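Putative glycosyl hydrolase (Bacteroides thetaiotaomicron VPI-5482, PDB 3K11) is of unconfirmed function but probably acts as a hydrolase of the glycosyl hydrolase family 88 type. Local coordinates at residues N179-Y182 with T188-R191; A210-S215 with A227-Q232; K231-F236 with L272-E277; G251-S256 with M380-A385. One frame throughout, in Å; residues are numbered along the deposited sequence. Where two conformers were deposited one is given.

Contact 1 (N179-Y182 with T188-R191); sequences NKEY and TFAR. With EDO (1,2-ethanediol), chain I.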
loop_
_atom_site.group_PDB
_atom_site.type_symbol
_atom_site.label_atom_id
_atom_site.label_comp_id
_atom_site.label_asym_id
_atom_site.label_seq_id
_atom_site.Cartn_x
_atom_site.Cartn_y
_atom_site.Cartn_z
ATOM N N ASN A 179 8.107 -40.496 -10.507
ATOM C CA ASN A 179 7.873 -41.656 -9.681
ATOM C C ASN A 179 8.324 -41.608 -8.217
ATOM O O ASN A 179 7.798 -42.348 -7.406
ATOM C CB ASN A 179 8.581 -42.856 -10.312
ATOM C CG ASN A 179 8.034 -43.212 -11.673
ATOM O OD1 ASN A 179 6.840 -43.259 -11.842
ATOM N ND2 ASN A 179 8.897 -43.529 -12.616
ATOM N N LYS A 180 9.314 -40.795 -7.885
ATOM C CA LYS A 180 9.865 -40.769 -6.551
ATOM C C LYS A 180 9.554 -39.543 -5.708
ATOM O O LYS A 180 9.428 -39.643 -4.488
ATOM C CB LYS A 180 11.354 -40.928 -6.664
ATOM C CG LYS A 180 11.732 -42.272 -7.299
ATOM C CD LYS A 180 13.228 -42.459 -7.242
ATOM C CE LYS A 180 13.650 -43.807 -7.882
ATOM N NZ LYS A 180 15.160 -43.971 -7.898
ATOM N N GLU A 181 9.458 -38.387 -6.339
ATOM C CA GLU A 181 9.154 -37.155 -5.620
ATOM C C GLU A 181 7.889 -37.282 -4.765
ATOM O O GLU A 181 6.880 -37.799 -5.239
ATOM C CB GLU A 181 8.985 -36.003 -6.625
ATOM C CG GLU A 181 8.507 -34.660 -6.039
ATOM C CD GLU A 181 9.311 -34.191 -4.833
ATOM O OE1 GLU A 181 10.568 -34.171 -4.904
ATOM O OE2 GLU A 181 8.695 -33.854 -3.804
ATOM N N TYR A 182 7.954 -36.794 -3.521
ATOM C CA TYR A 182 6.818 -36.786 -2.622
ATOM C C TYR A 182 5.689 -35.910 -3.182
ATOM O O TYR A 182 5.930 -34.853 -3.801
ATOM C CB TYR A 182 7.216 -36.219 -1.266
ATOM C CG TYR A 182 6.099 -36.316 -0.252
ATOM C CD1 TYR A 182 5.784 -37.527 0.329
ATOM C CD2 TYR A 182 5.367 -35.215 0.135
ATOM C CE1 TYR A 182 4.737 -37.642 1.229
ATOM C CE2 TYR A 182 4.329 -35.322 1.046
ATOM C CZ TYR A 182 4.003 -36.546 1.572
ATOM O OH TYR A 182 2.994 -36.690 2.478
ATOM N N THR A 188 -0.301 -33.702 -6.160
ATOM C CA THR A 188 0.453 -32.439 -6.270
ATOM C C THR A 188 1.875 -32.564 -5.690
ATOM O O THR A 188 2.064 -33.053 -4.582
ATOM C CB THR A 188 -0.247 -31.261 -5.554
ATOM O OG1 THR A 188 -1.657 -31.249 -5.825
ATOM C CG2 THR A 188 0.450 -29.905 -5.910
ATOM N N PHE A 189 2.876 -32.179 -6.473
ATOM C CA PHE A 189 4.264 -32.197 -5.965
ATOM C C PHE A 189 4.318 -31.401 -4.653
ATOM O O PHE A 189 3.891 -30.269 -4.626
ATOM C CB PHE A 189 5.231 -31.572 -6.962
ATOM C CG PHE A 189 5.355 -32.326 -8.274
ATOM C CD1 PHE A 189 5.635 -33.672 -8.291
ATOM C CD2 PHE A 189 5.287 -31.641 -9.489
ATOM C CE1 PHE A 189 5.798 -34.345 -9.516
ATOM C CE2 PHE A 189 5.461 -32.321 -10.693
ATOM C CZ PHE A 189 5.697 -33.643 -10.692
ATOM N N ALA A 190 4.909 -31.999 -3.594
ATOM C CA ALA A 190 4.921 -31.411 -2.250
ATOM C C ALA A 190 6.236 -31.690 -1.548
ATOM O O ALA A 190 7.113 -32.419 -2.067
ATOM C CB ALA A 190 3.771 -32.001 -1.430
ATOM N N ARG A 191 6.377 -31.096 -0.372
ATOM C CA ARG A 191 7.532 -31.306 0.506
ATOM C C ARG A 191 7.052 -31.576 1.904
ATOM O O ARG A 191 5.926 -31.239 2.263
ATOM C CB ARG A 191 8.446 -30.082 0.520
ATOM C CG ARG A 191 8.848 -29.616 -0.849
ATOM C CD ARG A 191 10.033 -28.715 -0.797
ATOM N NE ARG A 191 10.209 -28.034 -2.075
ATOM C CZ ARG A 191 11.137 -27.119 -2.311
ATOM N NH1 ARG A 191 11.998 -26.781 -1.372
ATOM N NH2 ARG A 191 11.193 -26.531 -3.492
HETATM C C1 EDO I . 14.002 -23.923 -4.462
HETATM O O1 EDO I . 12.772 -24.499 -4.887
HETATM C C2 EDO I . 13.972 -23.835 -2.948
HETATM O O2 EDO I . 14.366 -25.094 -2.459
#

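Contact 2 (A210-S215 with A227-Q232); sequences AVAQMS and AEAVKQ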
loop_
_atom_site.group_PDB
_atom_site.type_symbol
_atom_site.label_atom_id
_atom_site.label_comp_id
_atom_site.label_asym_id
_atom_site.label_seq_id
_atom_site.Cartn_x
_atom_site.Cartn_y
_atom_site.Cartn_z
ATOM N N ALA A 210 9.304 -29.719 -16.716
ATOM C CA ALA A 210 9.880 -31.016 -17.052
ATOM C C ALA A 210 8.804 -31.973 -17.572
ATOM O O ALA A 210 9.022 -32.719 -18.532
ATOM C CB ALA A 210 10.560 -31.618 -15.821
ATOM N N VAL A 211 7.672 -31.996 -16.865
ATOM C CA VAL A 211 6.551 -32.850 -17.256
ATOM C C VAL A 211 6.030 -32.394 -18.616
ATOM O O VAL A 211 5.826 -33.213 -19.496
ATOM C CB VAL A 211 5.445 -32.900 -16.168
ATOM C CG1 VAL A 211 4.267 -33.795 -16.638
ATOM C CG2 VAL A 211 6.021 -33.409 -14.816
ATOM N N ALA A 212 5.810 -31.085 -18.812
ATOM C CA ALA A 212 5.388 -30.550 -20.106
ATOM C C ALA A 212 6.365 -30.925 -21.248
ATOM O O ALA A 212 5.946 -31.373 -22.326
ATOM C CB ALA A 212 5.169 -28.995 -20.017
ATOM N N GLN A 213 7.664 -30.787 -21.009
ATOM C CA GLN A 213 8.642 -31.145 -22.034
ATOM C C GLN A 213 8.705 -32.632 -22.296
ATOM O O GLN A 213 8.892 -33.052 -23.450
ATOM C CB GLN A 213 10.027 -30.578 -21.676
ATOM C CG GLN A 213 10.123 -29.051 -21.898
ATOM C CD GLN A 213 10.054 -28.656 -23.337
ATOM O OE1 GLN A 213 10.510 -29.379 -24.211
ATOM N NE2 GLN A 213 9.470 -27.495 -23.615
HETATM N N MSE A 214 8.557 -33.443 -21.258
HETATM C CA MSE A 214 8.545 -34.896 -21.455
HETATM C C MSE A 214 7.399 -35.318 -22.349
HETATM O O MSE A 214 7.519 -36.345 -23.036
HETATM C CB MSE A 214 8.422 -35.708 -20.171
HETATM C CG MSE A 214 9.635 -36.108 -19.488
HETATM SE SE MSE A 214 11.075 -36.886 -20.454
HETATM C CE MSE A 214 10.873 -38.698 -20.249
ATOM N N SER A 215 6.292 -34.557 -22.370
ATOM C CA SER A 215 5.211 -34.880 -23.305
ATOM C C SER A 215 5.682 -34.790 -24.749
ATOM O O SER A 215 5.121 -35.444 -25.611
ATOM C CB SER A 215 3.975 -33.986 -23.093
ATOM O OG SER A 215 4.111 -32.742 -23.744
ATOM N N ALA A 227 -1.583 -34.004 -19.573
ATOM C CA ALA A 227 -2.600 -33.986 -18.564
ATOM C C ALA A 227 -2.012 -33.805 -17.192
ATOM O O ALA A 227 -2.579 -33.085 -16.385
ATOM C CB ALA A 227 -3.492 -35.236 -18.637
ATOM N N GLU A 228 -0.890 -34.474 -16.900
ATOM C CA GLU A 228 -0.267 -34.337 -15.566
ATOM C C GLU A 228 0.281 -32.945 -15.358
ATOM O O GLU A 228 0.110 -32.372 -14.278
ATOM C CB GLU A 228 0.819 -35.379 -15.376
ATOM C CG GLU A 228 1.462 -35.394 -13.972
ATOM C CD GLU A 228 0.489 -35.759 -12.863
ATOM O OE1 GLU A 228 -0.622 -36.282 -13.149
ATOM O OE2 GLU A 228 0.855 -35.539 -11.694
ATOM N N ALA A 229 0.893 -32.367 -16.389
ATOM C CA ALA A 229 1.378 -30.973 -16.284
ATOM C C ALA A 229 0.259 -29.993 -15.937
ATOM O O ALA A 229 0.381 -29.145 -15.027
ATOM C CB ALA A 229 2.102 -30.577 -17.576
ATOM N N VAL A 230 -0.864 -30.124 -16.638
ATOM C CA VAL A 230 -2.046 -29.296 -16.352
ATOM C C VAL A 230 -2.637 -29.538 -14.946
ATOM O O VAL A 230 -3.001 -28.602 -14.225
ATOM C CB VAL A 230 -3.111 -29.461 -17.458
ATOM C CG1 VAL A 230 -4.444 -28.777 -17.088
ATOM C CG2 VAL A 230 -2.559 -28.840 -18.784
ATOM N N LYS A 231 -2.739 -30.798 -14.575
ATOM C CA LYS A 231 -3.268 -31.172 -13.271
ATOM C C LYS A 231 -2.440 -30.555 -12.166
ATOM O O LYS A 231 -2.963 -29.991 -11.216
ATOM C CB LYS A 231 -3.224 -32.702 -13.154
ATOM C CG LYS A 231 -3.840 -33.245 -11.861
ATOM C CD LYS A 231 -3.690 -34.764 -11.715
ATOM C CE LYS A 231 -4.208 -35.238 -10.287
ATOM N NZ LYS A 231 -3.588 -36.503 -9.868
ATOM N N GLN A 232 -1.117 -30.670 -12.264
ATOM C CA GLN A 232 -0.248 -29.987 -11.297
ATOM C C GLN A 232 -0.520 -28.509 -11.285
ATOM O O GLN A 232 -0.706 -27.886 -10.231
ATOM C CB GLN A 232 1.226 -30.185 -11.686
ATOM C CG GLN A 232 1.718 -31.617 -11.496
ATOM C CD GLN A 232 1.799 -32.074 -10.059
ATOM O OE1 GLN A 232 1.991 -31.280 -9.163
ATOM N NE2 GLN A 232 1.683 -33.389 -9.858
#

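Contact 3 (K231-F236 with L272-E277); sequences KQFLQF and LLTACE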
loop_
_atom_site.group_PDB
_atom_site.type_symbol
_atom_site.label_atom_id
_atom_site.label_comp_id
_atom_site.label_asym_id
_atom_site.label_seq_id
_atom_site.Cartn_x
_atom_site.Cartn_y
_atom_site.Cartn_z
ATOM N N LYS A 231 -2.739 -30.798 -14.575
ATOM C CA LYS A 231 -3.268 -31.172 -13.271
ATOM C C LYS A 231 -2.440 -30.555 -12.166
ATOM O O LYS A 231 -2.963 -29.991 -11.216
ATOM C CB LYS A 231 -3.224 -32.702 -13.154
ATOM C CG LYS A 231 -3.840 -33.245 -11.861
ATOM C CD LYS A 231 -3.690 -34.764 -11.715
ATOM C CE LYS A 231 -4.208 -35.238 -10.287
ATOM N NZ LYS A 231 -3.588 -36.503 -9.868
ATOM N N GLN A 232 -1.117 -30.670 -12.264
ATOM C CA GLN A 232 -0.248 -29.987 -11.297
ATOM C C GLN A 232 -0.520 -28.509 -11.285
ATOM O O GLN A 232 -0.706 -27.886 -10.231
ATOM C CB GLN A 232 1.226 -30.185 -11.686
ATOM C CG GLN A 232 1.718 -31.617 -11.496
ATOM C CD GLN A 232 1.799 -32.074 -10.059
ATOM O OE1 GLN A 232 1.991 -31.280 -9.163
ATOM N NE2 GLN A 232 1.683 -33.389 -9.858
ATOM N N PHE A 233 -0.514 -27.919 -12.461
ATOM C CA PHE A 233 -0.693 -26.449 -12.499
ATOM C C PHE A 233 -1.939 -26.043 -11.744
ATOM O O PHE A 233 -1.913 -25.144 -10.916
ATOM C CB PHE A 233 -0.758 -25.945 -13.934
ATOM C CG PHE A 233 -0.733 -24.435 -14.042
ATOM C CD1 PHE A 233 -1.913 -23.675 -13.948
ATOM C CD2 PHE A 233 0.450 -23.766 -14.254
ATOM C CE1 PHE A 233 -1.878 -22.299 -14.019
ATOM C CE2 PHE A 233 0.470 -22.316 -14.304
ATOM C CZ PHE A 233 -0.669 -21.622 -14.181
ATOM N N LEU A 234 -3.055 -26.702 -12.032
ATOM C CA LEU A 234 -4.317 -26.247 -11.476
ATOM C C LEU A 234 -4.468 -26.615 -10.006
ATOM O O LEU A 234 -5.089 -25.877 -9.216
ATOM C CB LEU A 234 -5.453 -26.834 -12.300
ATOM C CG LEU A 234 -5.600 -26.411 -13.771
ATOM C CD1 LEU A 234 -6.716 -27.232 -14.398
ATOM C CD2 LEU A 234 -5.869 -24.870 -13.934
ATOM N N GLN A 235 -3.873 -27.720 -9.603
ATOM C CA GLN A 235 -3.925 -28.138 -8.172
ATOM C C GLN A 235 -3.086 -27.215 -7.294
ATOM O O GLN A 235 -3.442 -26.951 -6.140
ATOM C CB GLN A 235 -3.522 -29.624 -8.047
ATOM C CG GLN A 235 -4.659 -30.542 -8.492
ATOM C CD GLN A 235 -4.401 -32.026 -8.385
ATOM O OE1 GLN A 235 -5.291 -32.808 -8.748
ATOM N NE2 GLN A 235 -3.216 -32.439 -7.924
ATOM N N PHE A 236 -1.924 -26.770 -7.807
ATOM C CA PHE A 236 -1.145 -25.720 -7.154
ATOM C C PHE A 236 -1.955 -24.418 -7.146
ATOM O O PHE A 236 -2.131 -23.777 -6.119
ATOM C CB PHE A 236 0.185 -25.421 -7.881
ATOM C CG PHE A 236 1.348 -26.292 -7.471
ATOM C CD1 PHE A 236 2.096 -25.983 -6.371
ATOM C CD2 PHE A 236 1.751 -27.367 -8.240
ATOM C CE1 PHE A 236 3.193 -26.756 -5.995
ATOM C CE2 PHE A 236 2.856 -28.155 -7.846
ATOM C CZ PHE A 236 3.558 -27.843 -6.728
ATOM N N LEU A 272 4.924 -17.443 -12.792
ATOM C CA LEU A 272 4.662 -16.776 -14.091
ATOM C C LEU A 272 5.396 -17.495 -15.209
ATOM O O LEU A 272 4.849 -17.725 -16.303
ATOM C CB LEU A 272 5.080 -15.293 -14.004
ATOM C CG LEU A 272 4.438 -14.334 -15.048
ATOM C CD1 LEU A 272 2.883 -14.255 -14.931
ATOM C CD2 LEU A 272 5.085 -12.949 -14.953
ATOM N N LEU A 273 6.635 -17.890 -14.905
ATOM C CA LEU A 273 7.489 -18.619 -15.858
ATOM C C LEU A 273 6.942 -20.000 -16.128
ATOM O O LEU A 273 7.011 -20.485 -17.268
ATOM C CB LEU A 273 8.950 -18.634 -15.354
ATOM C CG LEU A 273 10.050 -19.243 -16.215
ATOM C CD1 LEU A 273 10.010 -18.832 -17.637
ATOM C CD2 LEU A 273 11.422 -18.925 -15.601
ATOM N N THR A 274 6.411 -20.655 -15.104
ATOM C CA THR A 274 5.759 -21.961 -15.301
ATOM C C THR A 274 4.609 -21.876 -16.289
ATOM O O THR A 274 4.473 -22.704 -17.199
ATOM C CB THR A 274 5.204 -22.494 -13.972
ATOM O OG1 THR A 274 6.300 -22.674 -13.079
ATOM C CG2 THR A 274 4.523 -23.845 -14.161
ATOM N N ALA A 275 3.762 -20.865 -16.127
ATOM C CA ALA A 275 2.667 -20.653 -17.082
ATOM C C ALA A 275 3.204 -20.478 -18.498
ATOM O O ALA A 275 2.664 -21.043 -19.438
ATOM C CB ALA A 275 1.833 -19.459 -16.642
ATOM N N CYS A 276 4.278 -19.689 -18.681
ATOM C CA CYS A 276 4.903 -19.550 -20.002
ATOM C C CYS A 276 5.443 -20.866 -20.527
ATOM O O CYS A 276 5.204 -21.187 -21.675
ATOM C CB CYS A 276 6.043 -18.517 -19.964
ATOM S SG CYS A 276 5.487 -16.810 -19.686
ATOM N N GLU A 277 6.163 -21.629 -19.699
ATOM C CA GLU A 277 6.692 -22.903 -20.153
ATOM C C GLU A 277 5.602 -23.891 -20.570
ATOM O O GLU A 277 5.746 -24.633 -21.562
ATOM C CB GLU A 277 7.554 -23.513 -19.076
ATOM C CG GLU A 277 8.866 -22.758 -18.779
ATOM C CD GLU A 277 9.920 -22.969 -19.816
ATOM O OE1 GLU A 277 9.951 -22.192 -20.779
ATOM O OE2 GLU A 277 10.785 -23.845 -19.609
#

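Contact 4 (G251-S256 with M380-A385); sequences GWVESS and MAFDPA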
loop_
_atom_site.group_PDB
_atom_site.type_symbol
_atom_site.label_atom_id
_atom_site.label_comp_id
_atom_site.label_asym_id
_atom_site.label_seq_id
_atom_site.Cartn_x
_atom_site.Cartn_y
_atom_site.Cartn_z
ATOM N N GLY A 251 3.962 -20.076 0.130
ATOM C CA GLY A 251 3.768 -21.373 0.744
ATOM C C GLY A 251 2.360 -21.682 1.159
ATOM O O GLY A 251 1.496 -20.802 1.363
ATOM N N TRP A 252 2.131 -22.964 1.336
ATOM C CA TRP A 252 0.805 -23.491 1.730
ATOM C C TRP A 252 1.012 -24.779 2.494
ATOM O O TRP A 252 1.452 -25.760 1.927
ATOM C CB TRP A 252 -0.033 -23.773 0.482
ATOM C CG TRP A 252 -1.454 -24.158 0.720
ATOM C CD1 TRP A 252 -2.545 -23.316 0.807
ATOM C CD2 TRP A 252 -1.976 -25.503 0.832
ATOM N NE1 TRP A 252 -3.683 -24.054 0.997
ATOM C CE2 TRP A 252 -3.360 -25.396 0.997
ATOM C CE3 TRP A 252 -1.385 -26.779 0.791
ATOM C CZ2 TRP A 252 -4.181 -26.515 1.112
ATOM C CZ3 TRP A 252 -2.208 -27.875 0.885
ATOM C CH2 TRP A 252 -3.571 -27.734 1.082
ATOM N N VAL A 253 0.644 -24.767 3.771
ATOM C CA VAL A 253 0.755 -25.948 4.631
ATOM C C VAL A 253 -0.622 -26.568 4.798
ATOM O O VAL A 253 -1.565 -25.941 5.278
ATOM C CB VAL A 253 1.358 -25.593 6.021
ATOM C CG1 VAL A 253 1.388 -26.838 6.938
ATOM C CG2 VAL A 253 2.808 -25.015 5.801
ATOM N N GLU A 254 -0.731 -27.828 4.443
ATOM C CA GLU A 254 -2.058 -28.457 4.359
ATOM C C GLU A 254 -2.813 -28.429 5.659
ATOM O O GLU A 254 -4.007 -28.179 5.650
ATOM C CB GLU A 254 -1.928 -29.874 3.866
ATOM C CG GLU A 254 -3.241 -30.642 3.636
ATOM C CD GLU A 254 -2.925 -32.050 3.189
ATOM O OE1 GLU A 254 -2.466 -32.856 4.041
ATOM O OE2 GLU A 254 -3.120 -32.335 1.973
ATOM N N SER A 255 -2.130 -28.645 6.778
ATOM C CA SER A 255 -2.822 -28.687 8.069
ATOM C C SER A 255 -3.306 -27.351 8.595
ATOM O O SER A 255 -4.172 -27.304 9.497
ATOM C CB SER A 255 -1.949 -29.300 9.138
ATOM O OG SER A 255 -0.855 -28.468 9.511
ATOM N N SER A 256 -2.744 -26.271 8.090
ATOM C CA SER A 256 -3.064 -24.955 8.639
ATOM C C SER A 256 -4.478 -24.496 8.287
ATOM O O SER A 256 -4.920 -24.631 7.158
ATOM C CB SER A 256 -2.048 -23.884 8.215
ATOM O OG SER A 256 -0.778 -24.080 8.821
HETATM N N MSE A 380 11.053 -20.971 3.247
HETATM C CA MSE A 380 9.684 -20.540 3.569
HETATM C C MSE A 380 9.565 -20.035 4.979
HETATM O O MSE A 380 10.030 -20.676 5.918
HETATM C CB MSE A 380 8.734 -21.727 3.400
HETATM C CG MSE A 380 7.239 -21.366 3.580
HETATM SE SE MSE A 380 6.108 -22.873 3.357
HETATM C CE MSE A 380 6.604 -23.189 1.436
ATOM N N ALA A 381 8.920 -18.899 5.151
ATOM C CA ALA A 381 8.678 -18.359 6.474
ATOM C C ALA A 381 7.180 -18.006 6.615
ATOM O O ALA A 381 6.444 -17.848 5.599
ATOM C CB ALA A 381 9.534 -17.076 6.717
ATOM N N PHE A 382 6.777 -17.798 7.863
ATOM C CA PHE A 382 5.482 -17.257 8.176
ATOM C C PHE A 382 5.570 -15.942 8.965
ATOM O O PHE A 382 4.716 -15.603 9.769
ATOM C CB PHE A 382 4.617 -18.319 8.861
ATOM C CG PHE A 382 4.246 -19.398 7.925
ATOM C CD1 PHE A 382 3.374 -19.132 6.882
ATOM C CD2 PHE A 382 4.828 -20.626 7.996
ATOM C CE1 PHE A 382 3.086 -20.088 5.940
ATOM C CE2 PHE A 382 4.533 -21.563 7.076
ATOM C CZ PHE A 382 3.654 -21.308 6.069
ATOM N N ASP A 383 6.630 -15.197 8.699
ATOM C CA ASP A 383 6.765 -13.830 9.241
ATOM C C ASP A 383 7.439 -12.990 8.167
ATOM O O ASP A 383 8.166 -13.528 7.330
ATOM C CB ASP A 383 7.547 -13.793 10.566
ATOM C CG ASP A 383 9.034 -14.030 10.388
ATOM O OD1 ASP A 383 9.725 -13.095 9.896
ATOM O OD2 ASP A 383 9.516 -15.117 10.804
ATOM N N PRO A 384 7.159 -11.677 8.150
ATOM C CA PRO A 384 7.744 -10.838 7.102
ATOM C C PRO A 384 9.206 -10.486 7.260
ATOM O O PRO A 384 9.869 -10.239 6.264
ATOM C CB PRO A 384 6.917 -9.556 7.171
ATOM C CG PRO A 384 6.448 -9.497 8.616
ATOM C CD PRO A 384 6.195 -10.950 8.999
ATOM N N ALA A 385 9.714 -10.448 8.480
ATOM C CA ALA A 385 11.141 -10.102 8.686
ATOM C C ALA A 385 12.089 -11.010 7.899
ATOM O O ALA A 385 13.036 -10.541 7.281
ATOM C CB ALA A 385 11.478 -10.100 10.204
#

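Contact 1 (N179-Y182 with T188-R191)
Glu181 and Tyr182 carry the chain out of helix 167-180 and meet Phe189 and Ala190 on its way back, closing a short loop between helix 167-180 and strand 198-200. The family to which this protein belongs has the six-hairpin (alpha/alpha)6 barrel. Glu181 comes first: its CG lies 3.8 Å from Phe189 CD1, approaching the ring obliquely. Glu181 was modelled in two conformers, and the short approach of OE2 to Ala190 O, two acceptors, is doubtful as an interaction. Tyr182 then supplies the backbone link: Ala190 N donates to Tyr182 O over 3.0 Å, nearly straight at 167°. The Tyr182 ring turns to the same partner, its CG anti to the backbone N (chi1 -174°). This brings ring atom CD2 to 3.9 Å from Ala190 CB, while Ala190 O sits in the ring plane at the edge, 4.0 Å from CD2. At the far end of the ring, the phenol OH bonds to Asn197 OD1, which fixes the outer end of the side chain. On the returning segment, Phe189 packs on Ile177 and Phe236, joining the loop to two helices. Arg191 turns away from the first segment with its chain extended from CG to NE; it makes a salt bridge to Asp203 and a cation-pi contact with Trp200. Its two terminal nitrogens grip one 1,2-ethanediol, probably from the crystallisation liquor: NH1 reaches O2 of the diol at 3.1 Å, and NH2 reaches its O1 at 2.9 Å.

Contact 2 (A210-S215 with A227-Q232)
Val211 and Ala212 pack against Glu228 and Ala229 where helices 202-217 and 222-240, joined by a short connection, run side by side as an antiparallel helical hairpin. The segment axes approach to 8.4 Å at 160°, a spacing made possible by the small Ala212 and Ala229. Val211 does most of the reaching. Its CG1 stands anti to the backbone N (chi1 179°), which sends that methyl over the neighbouring helix to lie 3.7 Å from Ala229 N and 4.0 Å from Glu228 CB. The other methyl, CG2, is turned to Phe189. From the opposite helix, the Ala229 methyl enters beside the Ala212 backbone, with Ala229 CB 3.9 Å from Ala212 N and 4.2 Å from Ala212 CB. Glu228 offers only the base of its side chain to Val211; a bend at chi2 leads the carboxylate away along its own helix. There Gln232 NE2 donates to Glu228 OE2 at 2.9 Å, meeting the oxygen from its anti side but 31° out of the carboxylate plane, and Arg183 forms a salt bridge to the same OE2. Replacing Glu228 by alanine would probably leave the Arg183 guanidinium without its carboxylate mate and the Gln232 amide with less to fix its rotation. No hydrogen bond crosses between the segments: the pairing of the helices rests on close methyl packing, while the Glu228 carboxylate ties the flank of the hairpin to the loop that carries Arg183.

Contact 3 (K231-F236 with L272-E277)
Phe233 reaches across to Ala275 and Thr274 of the neighbouring helix, and this one side chain makes every contact from its segment. The tight part lies at Ala275: ring atom CE2 is 3.9 Å from both Ala275 CA and Ala275 CB, so the ring presses on backbone as well as methyl. Thr274 comes in at the ring edge, its CG2 4.1 Å from Phe233 CD2, while its hydroxyl bonds back to Trp270 O within its own helix. Phe233 spans the gap because its CG is anti to the backbone N (chi1 -171°), which carries the ring across a CA separation of 8.1 Å between Phe233 and Ala275. In the helical barrel this joins helix 222-240 to helix 265-281, with Met204 and Tyr295 also packing on Phe233. With an alanine here, a gap would probably open between the two helices, leaving Ala275 and Thr274 without their aromatic partner. Beyond the ring the segments part company: Lys231, Gln232 and Gln235 face the other way, toward the loop around Asp186 and Thr188, and Lys231 lies on the solvent side with its NZ bonded to Asp186 O.

Contact 4 (G251-S256 with M380-A385)
Met380 and Phe382 reach side by side toward one face of strand 247-253, meeting Gly251 and Val253 respectively, two residues apart on both segments. Met380, present as selenomethionine, brings the last bond of its chain alongside Gly251 CA. Its CG is anti to the backbone N (chi1 -175°) and the chain stays extended to SE before bending at chi3 (-63°), which turns the methyl in toward Gly251 CA. CE thus comes to 3.4 Å from Gly251 CA, and SE to 3.8 Å from the same atom. The packing is close enough that a CB on Gly251 would fall about 2.4 Å from Met380 SE, a clash, so the absence of a side chain is what admits the selenium. The neighbouring pair meets obliquely: Val253 CG2 lies 3.8 Å from Phe382 CZ and 4.1 Å from Phe382 CE2, at the far end of the ring. Trp252, between the two, turns to the other face of the three-stranded antiparallel sheet, where it stacks with His259. The strand ends in a type I turn from Val253 to Ser256, closed by Ser256 N donating to Val253 O. After Phe382, Asp383 is the N-cap of helix 384-388, its OD1 accepting from Phe386 N. A second subunit covers this region: Tyr24 of that subunit bonds to Asp383 OD2, and Asp346 of the same subunit to Ser256 OG. No hydrogen bond crosses between these segments: selenomethionine and phenylalanine join the strand by van der Waals packing, while the side-chain bonds of Asp383 and Ser256 go to the helix N terminus and the neighbouring subunit.

Contact 1 comes first along the chain and closes the short loop after helix 167-180. Contact 2 follows, pairing the successive helices 202-217 and 222-240, and contact 3 starts on the same stretch of helix 222-240, sharing Lys231 and Gln232, before joining it to helix 265-281. Contact 1 meets both: Gln232 OE1 accepts from Phe189 N, and Gln235 NE2 is hydrogen-bonded to Thr188 OG1. Contact 4 spans the longest sequence gap and crosses contact 3, because residues 251-256 lie between the segments of contact 3 and 380-385 lie beyond both; it ties strand 247-253 to the stretch leading into helix 384-388. The centres of contacts 2 and 4 are about 26 Å apart.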